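Local coordinates for hypothetical protein PH0107 (Pyrococcus horikoshii, PDB 2YZI) that is of unknown function but, as a dimeric protein built from a pair of CBS domains, probably binds adenosine-type nucleotides as a regulatory module, at residues B[116-120]-B[121-125]; B[7-10]-B[11-14]. All blocks are in the same frame, centred on the assembly; numbering follows the deposited sequence.

Contact 1: B[116-120]-B[121-125]; sequences GIFTL and SDLLE
Strand 116-119 runs straight into the helix begun by Leu120, and between Thr119 and Asp122 the chain bends so that the short axes of 116-119 and 121-125 stand 74° apart. The first helical turns are closed by Leu123 N to Thr119 O (3.2 Å) and Leu124 N to Leu120 O (3.0 Å). Thr119 is the N-cap: its OG1, placed between backbone N and carbonyl carbon (chi1 71°), accepts from Asp122 N at 3.2 Å and, weakly, from Ser121 N. The same hydroxyl donates to Asp122 OD2 (2.9 Å), approaching from well above the carboxylate plane. Thr119 N is bonded to OD2 of Asp122 at 2.7 Å, on the oxygen's anti lone pair, so two donors grip OD2 and hold the carboxylate back over the strand end. A negative charge here should also suit the helix N-terminus. The Phe118 and Asp122 side chains run alongside in opposite directions, ring and carboxylate planes 21° apart, with CE1 3.4 Å from Asp122 CB; CZ packs on Leu123 CB, and the ring faces helix 91-101. Leu123 meets Leu123 of the second subunit. Reciprocal Thr119 and Asp122 bonds make this a capping box, at the strand-to-helix junction ending the second CBS domain's β-α-β-β-α fold.

Contact 2: B[7-10]-B[11-14]; sequences APIK and VYMT
Val11 brings its CG1 methyl against the ring of Pro8, 3.7 Å from CG of the proline, while its other methyl, CG2, sits over the centre of the Tyr12 ring, 3.2 Å above the plane. Both methyls also flank Pro8 O, the acceptor of a nearly straight bond from Val11 N (3.1 Å, N-H...O 173°). A branched residue suits the spot because its two methyls can serve proline and ring at once. Proline, which has no N-H to offer, fits the entry to the turn: it contributes its carbonyl and a stiff apolar ring.

Ile9 O is gripped twice. Met13 N approaches nearly along the C=O axis at 3.1 Å, whereas Tyr12 N, 3.0 Å away, comes from above the carbonyl plane, so the chain is wound into a compact turn. Tyr12 CG lies beside its own backbone N (chi1 -51°), which carries the ring back along the chain until OH stands 3.8 Å from Ala7 CB. That small methyl lets the phenol come close, and the hydroxyl is bonded to Asp4 N. Ile9 turns its CB away, yet its CD1 swings round toward Tyr12 CD2, and the side chain continues onto Leu91 and Val94 of helix 91-101.

On another part of the turn, Met13, present as selenomethionine, sets CG 3.3 Å from Lys10 O, and a water within hydrogen-bonding distance of Lys10 O and Met13 O links the two carbonyls. The Lys10 chain, extended beyond CG, leads away from the turn, as suits an exposed position, and touches Val87 and Asn88.

The chemistry is thus mainly backbone amides closing a tight turn with small apolar contacts around it. With no charged pair between 7-10 and 11-14, the turn probably depends little on charge, and its apolar side chains, Ile9 and Tyr12, tie it to the second CBS domain.

Contact 1 is partly buried and reaches the dimer interface, whereas contact 2 is a surface turn with one buried residue, Ile9. Though far apart in sequence and in different CBS domains, they touch: Ile117 O and Thr14 N, 3.1 Å apart, probably form a hydrogen bond, which lays the end of segment 7-14 beside edge strand 113-119. Tyr12 O and Thr14 CG2 also pack against Asp122, and Ile9 and Tyr12 share Phe118 as a common apolar neighbour. Helix 91-101 lies against both. Their chemistry differs accordingly: in contact 1 a threonine hydroxyl caps the helix and an aspartate carboxylate returns the bond, while 7-14 relies on main-chain bonds and apolar packing, with a water at one side.

Contact 1: B[116-120]-B[121-125]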
ATOM      1  N   GLY B 116      -0.919 -13.976  12.135  1.00 18.40           N
ATOM      2  CA  GLY B 116      -1.570 -12.768  11.689  1.00 17.30           C
ATOM      3  C   GLY B 116      -0.646 -11.990  10.785  1.00 17.82           C
ATOM      4  O   GLY B 116       0.379 -12.506  10.342  1.00 17.63           O
ATOM      5  N   ILE B 117      -1.017 -10.743  10.523  1.00 18.18           N
ATOM      6  CA  ILE B 117      -0.238  -9.868   9.672  1.00 18.34           C
ATOM      7  C   ILE B 117      -0.467  -8.426  10.096  1.00 18.62           C
ATOM      8  O   ILE B 117      -1.557  -8.076  10.551  1.00 18.56           O
ATOM      9  CB  ILE B 117      -0.660 -10.031   8.200  1.00 16.31           C
ATOM     10  CG1 ILE B 117       0.287  -9.243   7.293  1.00 16.46           C
ATOM     11  CG2 ILE B 117      -2.105  -9.574   8.022  1.00 15.96           C
ATOM     12  CD1 ILE B 117      -0.025  -9.398   5.827  1.00 14.92           C
ATOM     13  N   PHE B 118       0.565  -7.597   9.974  1.00 18.20           N
ATOM     14  CA  PHE B 118       0.442  -6.187  10.305  1.00 18.47           C
ATOM     15  C   PHE B 118       0.718  -5.406   9.027  1.00 19.68           C
ATOM     16  O   PHE B 118       1.740  -5.612   8.374  1.00 21.15           O
ATOM     17  CB  PHE B 118       1.437  -5.779  11.390  1.00 18.34           C
ATOM     18  CG  PHE B 118       1.389  -4.307  11.728  1.00 16.16           C
ATOM     19  CD1 PHE B 118       0.268  -3.755  12.341  1.00 15.92           C
ATOM     20  CD2 PHE B 118       2.454  -3.476  11.412  1.00 14.28           C
ATOM     21  CE1 PHE B 118       0.201  -2.385  12.636  1.00 16.35           C
ATOM     22  CE2 PHE B 118       2.403  -2.094  11.703  1.00 17.22           C
ATOM     23  CZ  PHE B 118       1.271  -1.553  12.317  1.00 14.50           C
ATOM     24  N   THR B 119      -0.199  -4.514   8.671  1.00 19.16           N
ATOM     25  CA  THR B 119      -0.064  -3.733   7.443  1.00 20.17           C
ATOM     26  C   THR B 119      -0.067  -2.237   7.715  1.00 19.67           C
ATOM     27  O   THR B 119      -0.273  -1.808   8.845  1.00 19.33           O
ATOM     28  CB  THR B 119      -1.223  -4.055   6.459  1.00 20.77           C
ATOM     29  OG1 THR B 119      -2.452  -3.499   6.951  1.00 20.78           O
ATOM     30  CG2 THR B 119      -1.386  -5.555   6.318  1.00 20.44           C
ATOM     31  N   LEU B 120       0.167  -1.440   6.677  1.00 20.54           N
ATOM     32  CA  LEU B 120       0.165   0.007   6.848  1.00 21.50           C
ATOM     33  C   LEU B 120      -1.252   0.459   7.149  1.00 20.16           C
ATOM     34  O   LEU B 120      -1.458   1.465   7.826  1.00 19.65           O
ATOM     35  CB  LEU B 120       0.704   0.717   5.604  1.00 21.14           C
ATOM     36  CG  LEU B 120       2.208   0.531   5.360  1.00 22.60           C
ATOM     37  CD1 LEU B 120       2.704   1.624   4.432  1.00 22.10           C
ATOM     38  CD2 LEU B 120       2.969   0.591   6.677  1.00 20.65           C
ATOM     39  N   SER B 121      -2.231  -0.296   6.653  1.00 19.07           N
ATOM     40  CA  SER B 121      -3.631   0.028   6.919  1.00 20.20           C
ATOM     41  C   SER B 121      -3.884  -0.141   8.413  1.00 19.85           C
ATOM     42  O   SER B 121      -4.621   0.642   9.016  1.00 20.22           O
ATOM     43  CB  SER B 121      -4.572  -0.887   6.132  1.00 19.58           C
ATOM     44  OG  SER B 121      -4.552  -0.567   4.752  1.00 20.96           O
ATOM     45  N   ASP B 122      -3.272  -1.164   9.006  1.00 20.66           N
ATOM     46  CA  ASP B 122      -3.421  -1.394  10.437  1.00 21.81           C
ATOM     47  C   ASP B 122      -2.837  -0.202  11.199  1.00 21.44           C
ATOM     48  O   ASP B 122      -3.405   0.242  12.200  1.00 21.68           O
ATOM     49  CB  ASP B 122      -2.710  -2.677  10.857  1.00 24.43           C
ATOM     50  CG  ASP B 122      -3.385  -3.917  10.317  1.00 28.10           C
ATOM     51  OD1 ASP B 122      -4.578  -4.127  10.622  1.00 30.60           O
ATOM     52  OD2 ASP B 122      -2.721  -4.690   9.593  1.00 28.95           O
ATOM     53  N   LEU B 123      -1.709   0.313  10.714  1.00 21.18           N
ATOM     54  CA  LEU B 123      -1.052   1.461  11.325  1.00 20.89           C
ATOM     55  C   LEU B 123      -2.019   2.636  11.346  1.00 20.61           C
ATOM     56  O   LEU B 123      -2.142   3.342  12.349  1.00 21.45           O
ATOM     57  CB  LEU B 123       0.187   1.854  10.527  1.00 20.47           C
ATOM     58  CG  LEU B 123       0.901   3.125  11.000  1.00 21.23           C
ATOM     59  CD1 LEU B 123       1.415   2.912  12.421  1.00 18.11           C
ATOM     60  CD2 LEU B 123       2.053   3.473  10.048  1.00 18.31           C
ATOM     61  N   LEU B 124      -2.691   2.846  10.220  1.00 21.80           N
ATOM     62  CA  LEU B 124      -3.664   3.914  10.094  1.00 22.33           C
ATOM     63  C   LEU B 124      -4.760   3.716  11.133  1.00 23.43           C
ATOM     64  O   LEU B 124      -5.203   4.669  11.786  1.00 23.15           O
ATOM     65  CB  LEU B 124      -4.282   3.906   8.696  1.00 21.96           C
ATOM     66  CG  LEU B 124      -5.320   5.015   8.493  1.00 21.17           C
ATOM     67  CD1 LEU B 124      -4.624   6.373   8.695  1.00 21.14           C
ATOM     68  CD2 LEU B 124      -5.962   4.916   7.105  1.00 19.86           C
ATOM     69  N   GLU B 125      -5.193   2.466  11.278  1.00 25.11           N
ATOM     70  CA  GLU B 125      -6.234   2.110  12.236  1.00 26.95           C
ATOM     71  C   GLU B 125      -5.787   2.466  13.666  1.00 26.15           C
ATOM     72  O   GLU B 125      -6.553   3.041  14.446  1.00 26.50           O
ATOM     73  CB  GLU B 125      -6.518   0.612  12.145  1.00 30.59           C
ATOM     74  CG  GLU B 125      -7.949   0.230  12.384  1.00 37.43           C
ATOM     75  CD  GLU B 125      -8.837   0.614  11.226  1.00 40.45           C
ATOM     76  OE1 GLU B 125      -9.012   1.823  10.971  1.00 41.84           O
ATOM     77  OE2 GLU B 125      -9.357  -0.305  10.567  1.00 44.30           O
TER

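Contact 2: B[7-10]-B[11-14]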
ATOM      1  N   ALA B   7       3.996  -1.133  23.198  1.00 28.26           N
ATOM      2  CA  ALA B   7       3.102  -2.293  23.214  1.00 25.34           C
ATOM      3  C   ALA B   7       3.421  -3.359  22.167  1.00 22.75           C
ATOM      4  O   ALA B   7       3.892  -3.052  21.079  1.00 21.37           O
ATOM      5  CB  ALA B   7       1.664  -1.827  23.053  1.00 25.25           C
ATOM      6  N   PRO B   8       3.141  -4.632  22.482  1.00 21.19           N
ATOM      7  CA  PRO B   8       3.394  -5.759  21.574  1.00 21.02           C
ATOM      8  C   PRO B   8       2.575  -5.633  20.302  1.00 21.56           C
ATOM      9  O   PRO B   8       1.412  -5.217  20.348  1.00 20.89           O
ATOM     10  CB  PRO B   8       2.970  -6.962  22.402  1.00 21.92           C
ATOM     11  CG  PRO B   8       1.832  -6.412  23.185  1.00 20.02           C
ATOM     12  CD  PRO B   8       2.384  -5.084  23.660  1.00 20.20           C
ATOM     13  N   ILE B   9       3.174  -6.011  19.173  1.00 20.62           N
ATOM     14  CA  ILE B   9       2.499  -5.911  17.884  1.00 19.47           C
ATOM     15  C   ILE B   9       1.200  -6.701  17.846  1.00 21.04           C
ATOM     16  O   ILE B   9       0.321  -6.425  17.038  1.00 19.71           O
ATOM     17  CB  ILE B   9       3.404  -6.397  16.711  1.00 18.60           C
ATOM     18  CG1 ILE B   9       2.877  -5.833  15.388  1.00 16.31           C
ATOM     19  CG2 ILE B   9       3.413  -7.926  16.623  1.00 14.88           C
ATOM     20  CD1 ILE B   9       2.949  -4.330  15.298  1.00 14.67           C
ATOM     21  N   LYS B  10       1.067  -7.676  18.729  1.00 22.21           N
ATOM     22  CA  LYS B  10      -0.139  -8.477  18.724  1.00 24.46           C
ATOM     23  C   LYS B  10      -1.420  -7.696  18.959  1.00 25.14           C
ATOM     24  O   LYS B  10      -2.502  -8.195  18.662  1.00 24.92           O
ATOM     25  CB  LYS B  10      -0.032  -9.630  19.733  1.00 23.84           C
ATOM     26  CG  LYS B  10       0.237  -9.244  21.176  1.00 25.50           C
ATOM     27  CD  LYS B  10       0.431 -10.520  21.998  1.00 28.10           C
ATOM     28  CE  LYS B  10       0.621 -10.243  23.469  1.00 31.02           C
ATOM     29  NZ  LYS B  10       0.826 -11.522  24.215  1.00 37.01           N
ATOM     30  N   VAL B  11      -1.314  -6.471  19.466  1.00 25.75           N
ATOM     31  CA  VAL B  11      -2.521  -5.691  19.712  1.00 26.53           C
ATOM     32  C   VAL B  11      -2.973  -4.887  18.490  1.00 27.26           C
ATOM     33  O   VAL B  11      -4.130  -4.475  18.398  1.00 28.48           O
ATOM     34  CB  VAL B  11      -2.353  -4.727  20.919  1.00 27.50           C
ATOM     35  CG1 VAL B  11      -1.580  -5.417  22.019  1.00 25.87           C
ATOM     36  CG2 VAL B  11      -1.682  -3.440  20.495  1.00 27.42           C
ATOM     37  N   TYR B  12      -2.065  -4.675  17.545  1.00 26.85           N
ATOM     38  CA  TYR B  12      -2.402  -3.914  16.348  1.00 27.86           C
ATOM     39  C   TYR B  12      -2.528  -4.796  15.105  1.00 29.51           C
ATOM     40  O   TYR B  12      -2.991  -4.341  14.060  1.00 29.61           O
ATOM     41  CB  TYR B  12      -1.344  -2.843  16.105  1.00 27.35           C
ATOM     42  CG  TYR B  12      -1.047  -1.986  17.308  1.00 25.81           C
ATOM     43  CD1 TYR B  12      -1.986  -1.080  17.794  1.00 27.02           C
ATOM     44  CD2 TYR B  12       0.183  -2.073  17.958  1.00 26.87           C
ATOM     45  CE1 TYR B  12      -1.704  -0.275  18.901  1.00 27.19           C
ATOM     46  CE2 TYR B  12       0.478  -1.277  19.066  1.00 27.65           C
ATOM     47  CZ  TYR B  12      -0.471  -0.381  19.528  1.00 29.28           C
ATOM     48  OH  TYR B  12      -0.183   0.414  20.611  1.00 31.05           O
HETATM   49  N   MSE B  13      -2.113  -6.054  15.215  1.00 32.02           N
HETATM   50  CA  MSE B  13      -2.196  -6.969  14.085  1.00 28.95           C
HETATM   51  C   MSE B  13      -3.627  -7.399  13.802  1.00 28.57           C
HETATM   52  O   MSE B  13      -4.532  -7.190  14.615  1.00 27.99           O
HETATM   53  CB  MSE B  13      -1.368  -8.222  14.341  1.00 29.07           C
HETATM   54  CG  MSE B  13      -1.846  -9.060  15.512  1.00 31.80           C
HETATM   55 SE   MSE B  13      -1.103 -10.860  15.450  1.00 36.21          SE
HETATM   56  CE  MSE B  13      -2.586 -11.822  16.255  1.00 31.12           C
ATOM     57  N   THR B  14      -3.816  -8.024  12.647  1.00 28.13           N
ATOM     58  CA  THR B  14      -5.128  -8.518  12.252  1.00 29.56           C
ATOM     59  C   THR B  14      -5.057 -10.000  11.875  1.00 30.15           C
ATOM     60  O   THR B  14      -3.974 -10.535  11.644  1.00 29.32           O
ATOM     61  CB  THR B  14      -5.677  -7.749  11.044  1.00 29.71           C
ATOM     62  OG1 THR B  14      -6.866  -8.396  10.580  1.00 30.86           O
ATOM     63  CG2 THR B  14      -4.659  -7.731   9.907  1.00 29.50           C
TER
HETATM   64  O   HOH W   1      -4.665  -7.379  17.241  1.00 24.19           O